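Local coordinates for Glyoxalase/bleomycin resistance protein/dioxygenase (Nostoc punctiforme PCC 73102, PDB 3KOL) that probably works as a metal-dependent enzyme of the glyoxalase/bleomycin resistance/dioxygenase superfamily, although its substrate and reaction are not established, at residues I23-Q28 / T73-F78; Q31-F36 / D140-M145; L43-D48 / A65-P70; Q107-A112 / I148-E153. One frame throughout, in Å; residues are numbered along the deposited sequence.

Overall arrangement
Two four-stranded mixed sheets, each paired with a helix as in the vicinal oxygen chelate fold, organise the four contacts. Interactions 1 and 3 lie in the first sheet, their centres about 11 Å apart, because strands 74-79 and 64-68 are neighbours in it; along the chain, interaction 3 is nested inside the loop closed by interaction 1. Interaction 2 joins helix 30-40 of this half to the turn before strand 145-150 of the second sheet, and touches interactions 1 and 3, through the Q28-D142 hydrogen bond and the R34-E45 salt bridge. Interaction 4 belongs to the second half alone, its centre about 24 Å from that of interaction 1. All four also touch the second subunit, so each lies at or near the dimer interface.

Interaction 1: I23-Q28 / T73-F78; sequences IALNVQ and TILDLF
I23 meets strand 74-79 with both of its backbone polar atoms: its N donates to I74 O at 3.0 Å and its O accepts from D76 N, so the two bonds straddle L75. With CG1 turned anti to the backbone N (chi1 176°), the CG2 branch is left to face the neighbouring strand, and I23 CG2 presses to 3.5 Å from L75 CD1, tighter than ordinary van der Waals contact. A24 belongs to the other face of the sheet, where its CB lies 3.6 Å from F78 CE2, at the edge of the ring and near its plane, and also touches D76 CB. The D76 side chain is about 5 Å from a bound cobalt (II) ion. L25 repeats the backbone pattern, N to D76 O and O from F78 N at 2.8 Å. This is the parallel pairing of the first and last strands of a beta-alpha-beta-beta-beta module of the vicinal oxygen chelate fold, and residues 23-26 extend the sheet by an antiparallel ladder with the second subunit. The L25 side chain meets L75 CD1 and L77 CD2 on the face packed by helix 30-40, with Y37 against both L25 and L75. N26 returns to the face of F78: its OD1 is 3.5 Å from F78 CB, the amide plane standing 78° from the ring, while ND2 bonds to F94 O of the second subunit. At V27 the N donates to F78 O at 2.9 Å, and the backbone bonding continues to E80; V27 CG1 lies 4.1 Å from L77 CD2.

Interaction 2: Q31-F36 / D140-M145; sequences QASRYF and DPDGFM
A type I beta turn from D140 to G143, reinforced by an Asx turn, lays D140 and P141 over one face of the F36 ring. In the vicinal oxygen chelate fold this turn joins two strands of the second sheet, 134-139 and 145-150, whereas F36 comes from helix 30-40 of the first half, so the contact bridges the two. A chi1 of -176° swings the F36 ring away from its own N and out toward the turn. D140 CA and P141 CD stand over different parts of the ring face, each 3.9 Å from the F36 centroid, in two CH-pi contacts, and D140 CB is 3.4 Å from F36 CE2. The carboxylate of D140 is nearly perpendicular to the ring and faces its own turn: OD1 is gripped by D142 N at 2.8 Å and F144 N at 2.9 Å, from opposite faces of the carboxylate plane. Its OD2 accepts from Y37 OH, on the same helix as F36, which should hold the carboxylate against rotation. One helical turn before F36, A32 O lies beside P141 CG. S33 OG and D142 OD2 are linked by water, while D142 OD1 accepts from Q28 N, just past the end of strand 17-27. Two waters make the link, each bonded to both side chains; the shorter bridge runs from S33 OG through a water at 2.7 Å, which donates to D142 OD2 at 2.6 Å.

Interaction 3: L43-D48 / A65-P70; sequences LHELTD and ANFITP. With CO (cobalt (II) ion), chain B.
A65 CB lies beside E45 OE2 where strand 64-68 pairs with the short strand 44-45, the antiparallel edge of the first sheet in this vicinal oxygen chelate fold. At N66 the backbone O receives L46 N at 2.8 Å, almost straight (173° at the hydrogen), and N66 CB packs on L46 CD1. A water accepting from N66 N and donating to L46 O prolongs the pairing. F67 forms a non-hydrogen-bonded pair with E45. Its ring edge is turned to L43 O, 3.4 Å from F67 CD1, while E45 CB comes within 3.5 Å of F67 CE1. The extended E45 chain (chi1 177°) passes obliquely by the ring and sends its carboxylate out past F67 CZ. The carboxylate plane is 14° from the ring plane, and OE1 forms a salt bridge with R34 of helix 30-40. I68 N donates to H44 O at 2.8 Å, and a second water joins I68 O to H44 N. On the face shared with H44, I68 CG2 meets L46 CD2 at 3.7 Å, the two side chains crossing at about a right angle. The exposed H44 imidazole binds a cobalt (II) ion through NE2 at 2.1 Å, along with two waters, at a place distinct from the site of H99 and E147. The side chains of T69 and L43 lie side by side, pointing the same way, with T69 CG2 4.0 Å from L43 CD2.

Interaction 4: Q107-A112 / I148-E153; sequences QLFDRA and IRCDPE
The sulfur of C150 rests obliquely against the aromatic ring of F109, SG 4.6 Å from the ring centroid and 42° off its normal, in a sulfur-aromatic contact between a strand and the first turn of a helix. C150 SG also lies 3.8 Å from F109 CB, so the sulfur nestles at the root of the ring. F109 chi1 is near trans (-179°), which sends the ring out over the end of strand 145-150; the ring edge turns CE1 to I148 O, 3.6 Å away and in the ring plane. One turn along, A112 CB touches I148 CG2 at 4.2 Å. R149, between the two inward residues, leaves on the other side of the strand. Its NH1 and NH2 both grip D151 OD1, NH1 at 2.9 Å, from the same face of the carboxylate plane, and NH1 also forms a salt bridge with D103. Helix 109-118 lies against the second sheet: F109 also touches R134 of strand 134-139 and A112 touches I104 of strand 96-104, the two neighbours of strand 145-150; I148 and C150 meet I104 from within the sheet.

Interaction 1: I23-Q28 / T73-F78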
loop_
_atom_site.group_PDB
_atom_site.type_symbol
_atom_site.label_atom_id
_atom_site.label_comp_id
_atom_site.label_asym_id
_atom_site.label_seq_id
_atom_site.Cartn_x
_atom_site.Cartn_y
_atom_site.Cartn_z
ATOM N N ILE A 23 3.581 -0.868 3.896
ATOM C CA ILE A 23 3.414 -1.289 2.512
ATOM C C ILE A 23 4.857 -1.436 2.048
ATOM O O ILE A 23 5.677 -0.540 2.260
ATOM C CB ILE A 23 2.684 -0.243 1.641
ATOM C CG1 ILE A 23 2.645 -0.734 0.191
ATOM C CG2 ILE A 23 3.370 1.102 1.732
ATOM C CD1 ILE A 23 1.788 0.102 -0.715
ATOM N N ALA A 24 5.179 -2.572 1.451
ATOM C CA ALA A 24 6.538 -2.819 1.001
ATOM C C ALA A 24 6.652 -2.754 -0.509
ATOM O O ALA A 24 5.776 -3.223 -1.235
ATOM C CB ALA A 24 7.009 -4.183 1.498
ATOM N N LEU A 25 7.743 -2.153 -0.968
ATOM C CA LEU A 25 8.019 -2.019 -2.384
ATOM C C LEU A 25 9.402 -2.591 -2.660
ATOM O O LEU A 25 10.292 -2.508 -1.814
ATOM C CB LEU A 25 8.014 -0.543 -2.809
ATOM C CG LEU A 25 6.827 0.375 -2.491
ATOM C CD1 LEU A 25 7.090 1.760 -3.090
ATOM C CD2 LEU A 25 5.543 -0.201 -3.060
ATOM N N ASN A 26 9.568 -3.194 -3.834
ATOM C CA ASN A 26 10.867 -3.715 -4.249
ATOM C C ASN A 26 11.408 -2.654 -5.198
ATOM O O ASN A 26 10.705 -2.231 -6.115
ATOM C CB ASN A 26 10.729 -5.032 -5.008
ATOM C CG ASN A 26 10.325 -6.172 -4.113
ATOM O OD1 ASN A 26 10.701 -6.210 -2.941
ATOM N ND2 ASN A 26 9.563 -7.115 -4.658
ATOM N N VAL A 27 12.644 -2.221 -4.980
ATOM C CA VAL A 27 13.230 -1.191 -5.829
ATOM C C VAL A 27 14.559 -1.649 -6.429
ATOM O O VAL A 27 15.392 -2.235 -5.736
ATOM C CB VAL A 27 13.452 0.097 -5.024
ATOM C CG1 VAL A 27 12.119 0.572 -4.444
ATOM C CG2 VAL A 27 14.444 -0.146 -3.902
ATOM N N GLN A 28 14.751 -1.382 -7.715
ATOM C CA GLN A 28 15.982 -1.784 -8.393
ATOM C C GLN A 28 17.156 -0.888 -7.998
ATOM O O GLN A 28 18.289 -1.359 -7.875
ATOM C CB GLN A 28 15.778 -1.746 -9.915
ATOM C CG GLN A 28 16.827 -2.528 -10.702
ATOM C CD GLN A 28 18.150 -1.795 -10.828
ATOM O OE1 GLN A 28 19.222 -2.402 -10.759
ATOM N NE2 GLN A 28 18.080 -0.486 -11.041
ATOM N N THR A 73 2.507 5.132 9.704
ATOM C CA THR A 73 2.513 4.134 8.633
ATOM C C THR A 73 3.905 4.046 8.021
ATOM O O THR A 73 4.538 5.065 7.727
ATOM C CB THR A 73 1.502 4.479 7.523
ATOM O OG1 THR A 73 0.207 4.663 8.099
ATOM C CG2 THR A 73 1.424 3.350 6.500
ATOM N N ILE A 74 4.373 2.820 7.818
ATOM C CA ILE A 74 5.701 2.597 7.272
ATOM C C ILE A 74 5.731 2.199 5.807
ATOM O O ILE A 74 4.887 1.435 5.336
ATOM C CB ILE A 74 6.442 1.495 8.066
ATOM C CG1 ILE A 74 6.571 1.916 9.530
ATOM C CG2 ILE A 74 7.826 1.252 7.455
ATOM C CD1 ILE A 74 7.045 0.803 10.460
ATOM N N LEU A 75 6.719 2.729 5.095
ATOM C CA LEU A 75 6.939 2.395 3.692
ATOM C C LEU A 75 8.290 1.689 3.698
ATOM O O LEU A 75 9.312 2.303 4.009
ATOM C CB LEU A 75 7.028 3.658 2.824
ATOM C CG LEU A 75 7.410 3.423 1.357
ATOM C CD1 LEU A 75 6.312 2.627 0.667
ATOM C CD2 LEU A 75 7.620 4.763 0.644
ATOM N N ASP A 76 8.290 0.396 3.395
ATOM C CA ASP A 76 9.530 -0.374 3.358
ATOM C C ASP A 76 10.025 -0.462 1.932
ATOM O O ASP A 76 9.252 -0.753 1.021
ATOM C CB ASP A 76 9.337 -1.815 3.861
ATOM C CG ASP A 76 9.066 -1.900 5.345
ATOM O OD1 ASP A 76 9.578 -1.052 6.106
ATOM O OD2 ASP A 76 8.356 -2.846 5.755
ATOM N N LEU A 77 11.315 -0.209 1.741
ATOM C CA LEU A 77 11.913 -0.311 0.424
ATOM C C LEU A 77 12.916 -1.454 0.502
ATOM O O LEU A 77 13.805 -1.447 1.350
ATOM C CB LEU A 77 12.621 0.988 0.042
ATOM C CG LEU A 77 11.765 2.255 0.034
ATOM C CD1 LEU A 77 12.628 3.424 -0.401
ATOM C CD2 LEU A 77 10.574 2.092 -0.908
ATOM N N PHE A 78 12.743 -2.443 -0.366
ATOM C CA PHE A 78 13.621 -3.601 -0.411
ATOM C C PHE A 78 14.465 -3.524 -1.670
ATOM O O PHE A 78 13.936 -3.552 -2.776
ATOM C CB PHE A 78 12.788 -4.887 -0.414
ATOM C CG PHE A 78 12.196 -5.225 0.925
ATOM C CD1 PHE A 78 12.936 -5.942 1.860
ATOM C CD2 PHE A 78 10.917 -4.797 1.269
ATOM C CE1 PHE A 78 12.416 -6.226 3.118
ATOM C CE2 PHE A 78 10.385 -5.076 2.531
ATOM C CZ PHE A 78 11.136 -5.791 3.456
#

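Interaction 2: Q31-F36 / D140-M145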
loop_
_atom_site.group_PDB
_atom_site.type_symbol
_atom_site.label_atom_id
_atom_site.label_comp_id
_atom_site.label_asym_id
_atom_site.label_seq_id
_atom_site.Cartn_x
_atom_site.Cartn_y
_atom_site.Cartn_z
ATOM N N GLN A 31 19.183 3.944 -3.869
ATOM C CA GLN A 31 19.448 5.363 -3.653
ATOM C C GLN A 31 18.502 6.267 -4.441
ATOM O O GLN A 31 18.134 7.343 -3.968
ATOM C CB GLN A 31 20.910 5.684 -3.980
ATOM C CG GLN A 31 21.894 4.867 -3.145
ATOM C CD GLN A 31 21.657 5.006 -1.645
ATOM O OE1 GLN A 31 21.692 4.016 -0.904
ATOM N NE2 GLN A 31 21.428 6.236 -1.190
ATOM N N ALA A 32 18.106 5.840 -5.637
ATOM C CA ALA A 32 17.182 6.637 -6.439
ATOM C C ALA A 32 15.835 6.675 -5.719
ATOM O O ALA A 32 15.145 7.696 -5.720
ATOM C CB ALA A 32 17.018 6.026 -7.829
ATOM N N SER A 33 15.471 5.560 -5.093
ATOM C CA SER A 33 14.208 5.481 -4.365
ATOM C C SER A 33 14.266 6.219 -3.029
ATOM O O SER A 33 13.282 6.843 -2.629
ATOM C CB SER A 33 13.805 4.016 -4.167
ATOM O OG SER A 33 13.551 3.409 -5.429
ATOM N N ARG A 34 15.401 6.153 -2.332
ATOM C CA ARG A 34 15.533 6.882 -1.068
ATOM C C ARG A 34 15.451 8.371 -1.402
ATOM O O ARG A 34 14.894 9.162 -0.644
ATOM C CB ARG A 34 16.884 6.613 -0.391
ATOM C CG ARG A 34 17.064 5.219 0.182
ATOM C CD ARG A 34 18.395 5.105 0.946
ATOM N NE ARG A 34 18.434 5.949 2.144
ATOM C CZ ARG A 34 19.170 7.051 2.269
ATOM N NH1 ARG A 34 19.943 7.456 1.269
ATOM N NH2 ARG A 34 19.142 7.746 3.399
ATOM N N TYR A 35 16.011 8.753 -2.543
ATOM C CA TYR A 35 15.981 10.156 -2.944
ATOM C C TYR A 35 14.544 10.595 -3.231
ATOM O O TYR A 35 14.096 11.655 -2.789
ATOM C CB TYR A 35 16.833 10.371 -4.192
ATOM C CG TYR A 35 17.153 11.827 -4.439
ATOM C CD1 TYR A 35 18.143 12.476 -3.704
ATOM C CD2 TYR A 35 16.442 12.566 -5.385
ATOM C CE1 TYR A 35 18.420 13.829 -3.905
ATOM C CE2 TYR A 35 16.709 13.920 -5.593
ATOM C CZ TYR A 35 17.699 14.543 -4.849
ATOM O OH TYR A 35 17.967 15.876 -5.055
ATOM N N PHE A 36 13.829 9.766 -3.982
ATOM C CA PHE A 36 12.440 10.040 -4.353
ATOM C C PHE A 36 11.530 10.159 -3.127
ATOM O O PHE A 36 10.908 11.193 -2.905
ATOM C CB PHE A 36 11.934 8.909 -5.255
ATOM C CG PHE A 36 10.537 9.116 -5.782
ATOM C CD1 PHE A 36 10.305 9.941 -6.880
ATOM C CD2 PHE A 36 9.460 8.450 -5.205
ATOM C CE1 PHE A 36 9.020 10.093 -7.400
ATOM C CE2 PHE A 36 8.168 8.595 -5.714
ATOM C CZ PHE A 36 7.947 9.416 -6.813
ATOM N N ASP A 140 7.083 6.421 -9.566
ATOM C CA ASP A 140 8.318 6.455 -8.788
ATOM C C ASP A 140 9.403 5.881 -9.701
ATOM O O ASP A 140 9.101 5.473 -10.825
ATOM C CB ASP A 140 8.166 5.664 -7.468
ATOM C CG ASP A 140 8.279 4.147 -7.634
ATOM O OD1 ASP A 140 8.349 3.625 -8.769
ATOM O OD2 ASP A 140 8.292 3.463 -6.589
ATOM N N PRO A 141 10.673 5.855 -9.251
ATOM C CA PRO A 141 11.776 5.332 -10.070
ATOM C C PRO A 141 11.588 3.969 -10.736
ATOM O O PRO A 141 12.192 3.702 -11.778
ATOM C CB PRO A 141 12.955 5.333 -9.098
ATOM C CG PRO A 141 12.661 6.518 -8.236
ATOM C CD PRO A 141 11.181 6.344 -7.958
ATOM N N ASP A 142 10.762 3.110 -10.144
ATOM C CA ASP A 142 10.536 1.775 -10.694
ATOM C C ASP A 142 9.271 1.671 -11.533
ATOM O O ASP A 142 9.000 0.629 -12.127
ATOM C CB ASP A 142 10.480 0.746 -9.563
ATOM C CG ASP A 142 11.825 0.549 -8.895
ATOM O OD1 ASP A 142 12.704 -0.081 -9.519
ATOM O OD2 ASP A 142 12.011 1.032 -7.757
ATOM N N GLY A 143 8.497 2.747 -11.578
ATOM C CA GLY A 143 7.278 2.724 -12.363
ATOM C C GLY A 143 6.027 2.485 -11.542
ATOM O O GLY A 143 4.958 2.256 -12.105
ATOM N N PHE A 144 6.146 2.524 -10.217
ATOM C CA PHE A 144 4.978 2.334 -9.355
ATOM C C PHE A 144 4.285 3.686 -9.213
ATOM O O PHE A 144 4.919 4.683 -8.865
ATOM C CB PHE A 144 5.390 1.819 -7.974
ATOM C CG PHE A 144 4.230 1.574 -7.055
ATOM C CD1 PHE A 144 3.258 0.636 -7.384
ATOM C CD2 PHE A 144 4.091 2.298 -5.875
ATOM C CE1 PHE A 144 2.160 0.422 -6.551
ATOM C CE2 PHE A 144 2.996 2.093 -5.032
ATOM C CZ PHE A 144 2.029 1.155 -5.372
HETATM N N MSE A 145 2.982 3.720 -9.468
HETATM C CA MSE A 145 2.242 4.974 -9.412
HETATM C C MSE A 145 1.923 5.510 -8.022
HETATM O O MSE A 145 1.374 4.806 -7.177
HETATM C CB MSE A 145 0.941 4.853 -10.208
HETATM C CG MSE A 145 0.139 6.136 -10.246
HETATM SE SE MSE A 145 -1.510 5.923 -11.225
HETATM C CE MSE A 145 -0.862 6.459 -12.971
HETATM O O HOH W 1 11.114 3.149 -6.593
HETATM O O HOH W 2 14.653 2.042 -7.914
#

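Interaction 3: L43-D48 / A65-P70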
loop_
_atom_site.group_PDB
_atom_site.type_symbol
_atom_site.label_atom_id
_atom_site.label_comp_id
_atom_site.label_asym_id
_atom_site.label_seq_id
_atom_site.Cartn_x
_atom_site.Cartn_y
_atom_site.Cartn_z
ATOM N N LEU A 43 9.381 12.119 3.161
ATOM C CA LEU A 43 9.033 11.138 4.193
ATOM C C LEU A 43 10.218 10.936 5.138
ATOM O O LEU A 43 11.364 10.796 4.704
ATOM C CB LEU A 43 8.621 9.801 3.567
ATOM C CG LEU A 43 7.360 9.859 2.695
ATOM C CD1 LEU A 43 7.111 8.497 2.049
ATOM C CD2 LEU A 43 6.161 10.265 3.552
ATOM N N HIS A 44 9.938 10.936 6.438
ATOM C CA HIS A 44 10.991 10.767 7.431
ATOM C C HIS A 44 11.523 9.338 7.430
ATOM O O HIS A 44 10.757 8.375 7.387
ATOM C CB HIS A 44 10.475 11.127 8.823
ATOM C CG HIS A 44 11.567 11.328 9.828
ATOM N ND1 HIS A 44 12.533 12.304 9.689
ATOM C CD2 HIS A 44 11.869 10.663 10.970
ATOM C CE1 HIS A 44 13.381 12.228 10.699
ATOM N NE2 HIS A 44 13.002 11.242 11.491
ATOM N N GLU A 45 12.842 9.205 7.480
ATOM C CA GLU A 45 13.464 7.891 7.458
ATOM C C GLU A 45 13.739 7.356 8.861
ATOM O O GLU A 45 14.036 8.118 9.778
ATOM C CB GLU A 45 14.768 7.977 6.664
ATOM C CG GLU A 45 15.573 6.696 6.602
ATOM C CD GLU A 45 16.720 6.799 5.619
ATOM O OE1 GLU A 45 17.388 7.857 5.596
ATOM O OE2 GLU A 45 16.954 5.824 4.874
ATOM N N LEU A 46 13.611 6.045 9.034
ATOM C CA LEU A 46 13.899 5.426 10.322
ATOM C C LEU A 46 15.377 5.054 10.327
ATOM O O LEU A 46 15.900 4.552 9.333
ATOM C CB LEU A 46 13.068 4.154 10.522
ATOM C CG LEU A 46 11.545 4.281 10.539
ATOM C CD1 LEU A 46 10.919 2.908 10.760
ATOM C CD2 LEU A 46 11.134 5.230 11.646
ATOM N N THR A 47 16.058 5.311 11.436
ATOM C CA THR A 47 17.471 4.971 11.521
ATOM C C THR A 47 17.606 3.510 11.937
ATOM O O THR A 47 16.663 2.921 12.465
ATOM C CB THR A 47 18.205 5.882 12.519
ATOM O OG1 THR A 47 17.459 5.956 13.741
ATOM C CG2 THR A 47 18.363 7.284 11.929
ATOM N N ASP A 48 18.776 2.929 11.694
ATOM C CA ASP A 48 19.017 1.523 12.008
ATOM C C ASP A 48 18.655 1.093 13.425
ATOM O O ASP A 48 18.292 -0.063 13.650
ATOM C CB ASP A 48 20.477 1.165 11.721
ATOM C CG ASP A 48 21.453 2.039 12.481
ATOM O OD1 ASP A 48 21.509 3.257 12.202
ATOM O OD2 ASP A 48 22.164 1.508 13.361
ATOM N N ALA A 65 15.337 0.030 3.425
ATOM C CA ALA A 65 15.146 1.379 3.938
ATOM C C ALA A 65 13.704 1.477 4.423
ATOM O O ALA A 65 12.803 0.890 3.826
ATOM C CB ALA A 65 15.412 2.409 2.843
ATOM N N ASN A 66 13.495 2.205 5.515
ATOM C CA ASN A 66 12.167 2.377 6.089
ATOM C C ASN A 66 11.859 3.863 6.222
ATOM O O ASN A 66 12.650 4.616 6.789
ATOM C CB ASN A 66 12.101 1.742 7.486
ATOM C CG ASN A 66 11.936 0.228 7.453
ATOM O OD1 ASN A 66 12.437 -0.453 6.565
ATOM N ND2 ASN A 66 11.243 -0.306 8.453
ATOM N N PHE A 67 10.713 4.276 5.696
ATOM C CA PHE A 67 10.264 5.662 5.778
ATOM C C PHE A 67 8.914 5.622 6.459
ATOM O O PHE A 67 8.231 4.597 6.425
ATOM C CB PHE A 67 10.143 6.277 4.381
ATOM C CG PHE A 67 11.465 6.486 3.705
ATOM C CD1 PHE A 67 12.220 7.624 3.965
ATOM C CD2 PHE A 67 11.986 5.515 2.856
ATOM C CE1 PHE A 67 13.481 7.790 3.392
ATOM C CE2 PHE A 67 13.241 5.671 2.280
ATOM C CZ PHE A 67 13.991 6.812 2.550
ATOM N N ILE A 68 8.528 6.720 7.094
ATOM C CA ILE A 68 7.247 6.759 7.789
ATOM C C ILE A 68 6.492 8.062 7.596
ATOM O O ILE A 68 7.088 9.107 7.335
ATOM C CB ILE A 68 7.429 6.599 9.299
ATOM C CG1 ILE A 68 8.262 7.766 9.839
ATOM C CG2 ILE A 68 8.098 5.281 9.607
ATOM C CD1 ILE A 68 8.124 7.993 11.320
ATOM N N THR A 69 5.171 7.990 7.708
ATOM C CA THR A 69 4.354 9.185 7.627
ATOM C C THR A 69 4.238 9.593 9.097
ATOM O O THR A 69 4.458 8.771 9.994
ATOM C CB THR A 69 2.962 8.899 7.016
ATOM O OG1 THR A 69 2.395 7.736 7.626
ATOM C CG2 THR A 69 3.079 8.662 5.508
ATOM N N PRO A 70 3.906 10.861 9.374
ATOM C CA PRO A 70 3.803 11.266 10.778
ATOM C C PRO A 70 2.815 10.486 11.643
ATOM O O PRO A 70 2.937 10.488 12.867
ATOM C CB PRO A 70 3.474 12.760 10.686
ATOM C CG PRO A 70 2.782 12.878 9.382
ATOM C CD PRO A 70 3.592 11.986 8.479
HETATM CO CO CO B . 14.054 10.455 13.097
HETATM O O HOH W 3 7.397 11.744 7.372
HETATM O O HOH W 4 15.491 2.812 7.188
HETATM O O HOH W 5 14.393 12.255 13.952
HETATM O O HOH W 6 14.941 9.628 14.806
#

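Interaction 4: Q107-A112 / I148-E153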
loop_
_atom_site.group_PDB
_atom_site.type_symbol
_atom_site.label_atom_id
_atom_site.label_comp_id
_atom_site.label_asym_id
_atom_site.label_seq_id
_atom_site.Cartn_x
_atom_site.Cartn_y
_atom_site.Cartn_z
ATOM N N GLN A 107 -3.726 23.211 1.799
ATOM C CA GLN A 107 -2.932 24.419 1.583
ATOM C C GLN A 107 -1.509 24.156 1.099
ATOM O O GLN A 107 -0.776 25.093 0.778
ATOM C CB GLN A 107 -2.899 25.261 2.860
ATOM C CG GLN A 107 -4.282 25.716 3.298
ATOM C CD GLN A 107 -5.048 26.408 2.179
ATOM O OE1 GLN A 107 -6.260 26.227 2.036
ATOM N NE2 GLN A 107 -4.343 27.210 1.383
ATOM N N LEU A 108 -1.123 22.883 1.040
ATOM C CA LEU A 108 0.207 22.509 0.575
ATOM C C LEU A 108 0.160 21.715 -0.728
ATOM O O LEU A 108 1.196 21.309 -1.242
ATOM C CB LEU A 108 0.937 21.681 1.638
ATOM C CG LEU A 108 1.340 22.404 2.926
ATOM C CD1 LEU A 108 2.064 21.442 3.853
ATOM C CD2 LEU A 108 2.235 23.582 2.585
ATOM N N PHE A 109 -1.036 21.491 -1.262
ATOM C CA PHE A 109 -1.166 20.730 -2.503
ATOM C C PHE A 109 -0.418 21.383 -3.657
ATOM O O PHE A 109 0.306 20.714 -4.399
ATOM C CB PHE A 109 -2.636 20.567 -2.894
ATOM C CG PHE A 109 -2.836 19.761 -4.147
ATOM C CD1 PHE A 109 -2.774 18.372 -4.111
ATOM C CD2 PHE A 109 -3.037 20.393 -5.372
ATOM C CE1 PHE A 109 -2.908 17.618 -5.282
ATOM C CE2 PHE A 109 -3.171 19.653 -6.547
ATOM C CZ PHE A 109 -3.106 18.263 -6.503
ATOM N N ASP A 110 -0.605 22.687 -3.823
ATOM C CA ASP A 110 0.071 23.402 -4.902
ATOM C C ASP A 110 1.591 23.271 -4.779
ATOM O O ASP A 110 2.282 23.050 -5.777
ATOM C CB ASP A 110 -0.352 24.873 -4.903
ATOM C CG ASP A 110 -1.838 25.050 -5.188
ATOM O OD1 ASP A 110 -2.329 24.448 -6.165
ATOM O OD2 ASP A 110 -2.514 25.794 -4.440
ATOM N N ARG A 111 2.109 23.393 -3.561
ATOM C CA ARG A 111 3.544 23.264 -3.345
ATOM C C ARG A 111 4.022 21.895 -3.809
ATOM O O ARG A 111 5.079 21.777 -4.414
ATOM C CB ARG A 111 3.893 23.465 -1.865
ATOM C CG ARG A 111 5.344 23.133 -1.514
ATOM C CD ARG A 111 6.325 23.791 -2.477
ATOM N NE ARG A 111 6.267 25.250 -2.419
ATOM C CZ ARG A 111 6.913 25.989 -1.522
ATOM N NH1 ARG A 111 7.676 25.407 -0.604
ATOM N NH2 ARG A 111 6.791 27.310 -1.536
ATOM N N ALA A 112 3.234 20.860 -3.524
ATOM C CA ALA A 112 3.590 19.502 -3.927
ATOM C C ALA A 112 3.693 19.408 -5.444
ATOM O O ALA A 112 4.631 18.815 -5.979
ATOM C CB ALA A 112 2.551 18.505 -3.408
ATOM N N ILE A 148 -0.814 12.004 -4.863
ATOM C CA ILE A 148 -0.795 12.934 -3.743
ATOM C C ILE A 148 -2.158 13.594 -3.865
ATOM O O ILE A 148 -2.517 14.072 -4.936
ATOM C CB ILE A 148 0.329 13.990 -3.856
ATOM C CG1 ILE A 148 1.685 13.327 -3.581
ATOM C CG2 ILE A 148 0.077 15.123 -2.852
ATOM C CD1 ILE A 148 2.885 14.290 -3.630
ATOM N N ARG A 149 -2.930 13.588 -2.786
ATOM C CA ARG A 149 -4.259 14.177 -2.823
ATOM C C ARG A 149 -4.590 14.927 -1.548
ATOM O O ARG A 149 -3.937 14.743 -0.522
ATOM C CB ARG A 149 -5.300 13.083 -3.088
ATOM C CG ARG A 149 -5.254 11.909 -2.104
ATOM C CD ARG A 149 -5.934 12.266 -0.790
ATOM N NE ARG A 149 -7.376 12.426 -0.966
ATOM C CZ ARG A 149 -8.176 13.027 -0.090
ATOM N NH1 ARG A 149 -7.682 13.534 1.031
ATOM N NH2 ARG A 149 -9.475 13.126 -0.338
ATOM N N CYS A 150 -5.597 15.791 -1.622
ATOM C CA CYS A 150 -6.015 16.566 -0.459
ATOM C C CYS A 150 -7.529 16.727 -0.459
ATOM O O CYS A 150 -8.178 16.575 -1.491
ATOM C CB CYS A 150 -5.364 17.953 -0.474
ATOM S SG CYS A 150 -5.922 19.001 -1.840
ATOM N N ASP A 151 -8.081 17.023 0.711
ATOM C CA ASP A 151 -9.515 17.231 0.858
ATOM C C ASP A 151 -9.868 18.616 0.321
ATOM O O ASP A 151 -8.997 19.347 -0.158
ATOM C CB ASP A 151 -9.906 17.161 2.334
ATOM C CG ASP A 151 -9.603 15.821 2.954
ATOM O OD1 ASP A 151 -9.975 14.791 2.352
ATOM O OD2 ASP A 151 -9.000 15.805 4.046
ATOM N N PRO A 152 -11.158 18.993 0.379
ATOM C CA PRO A 152 -11.522 20.322 -0.117
ATOM C C PRO A 152 -11.005 21.351 0.887
ATOM O O PRO A 152 -10.801 21.022 2.060
ATOM C CB PRO A 152 -13.044 20.265 -0.163
ATOM C CG PRO A 152 -13.368 19.368 0.997
ATOM C CD PRO A 152 -12.353 18.259 0.834
ATOM N N GLU A 153 -10.783 22.582 0.430
ATOM C CA GLU A 153 -10.278 23.643 1.302
ATOM C C GLU A 153 -10.996 23.628 2.646
ATOM O O GLU A 153 -10.304 23.677 3.685
ATOM C CB GLU A 153 -10.470 25.024 0.664
ATOM C CG GLU A 153 -10.203 25.101 -0.832
ATOM C CD GLU A 153 -11.310 24.465 -1.655
ATOM O OE1 GLU A 153 -12.483 24.519 -1.222
ATOM O OE2 GLU A 153 -11.012 23.929 -2.743
#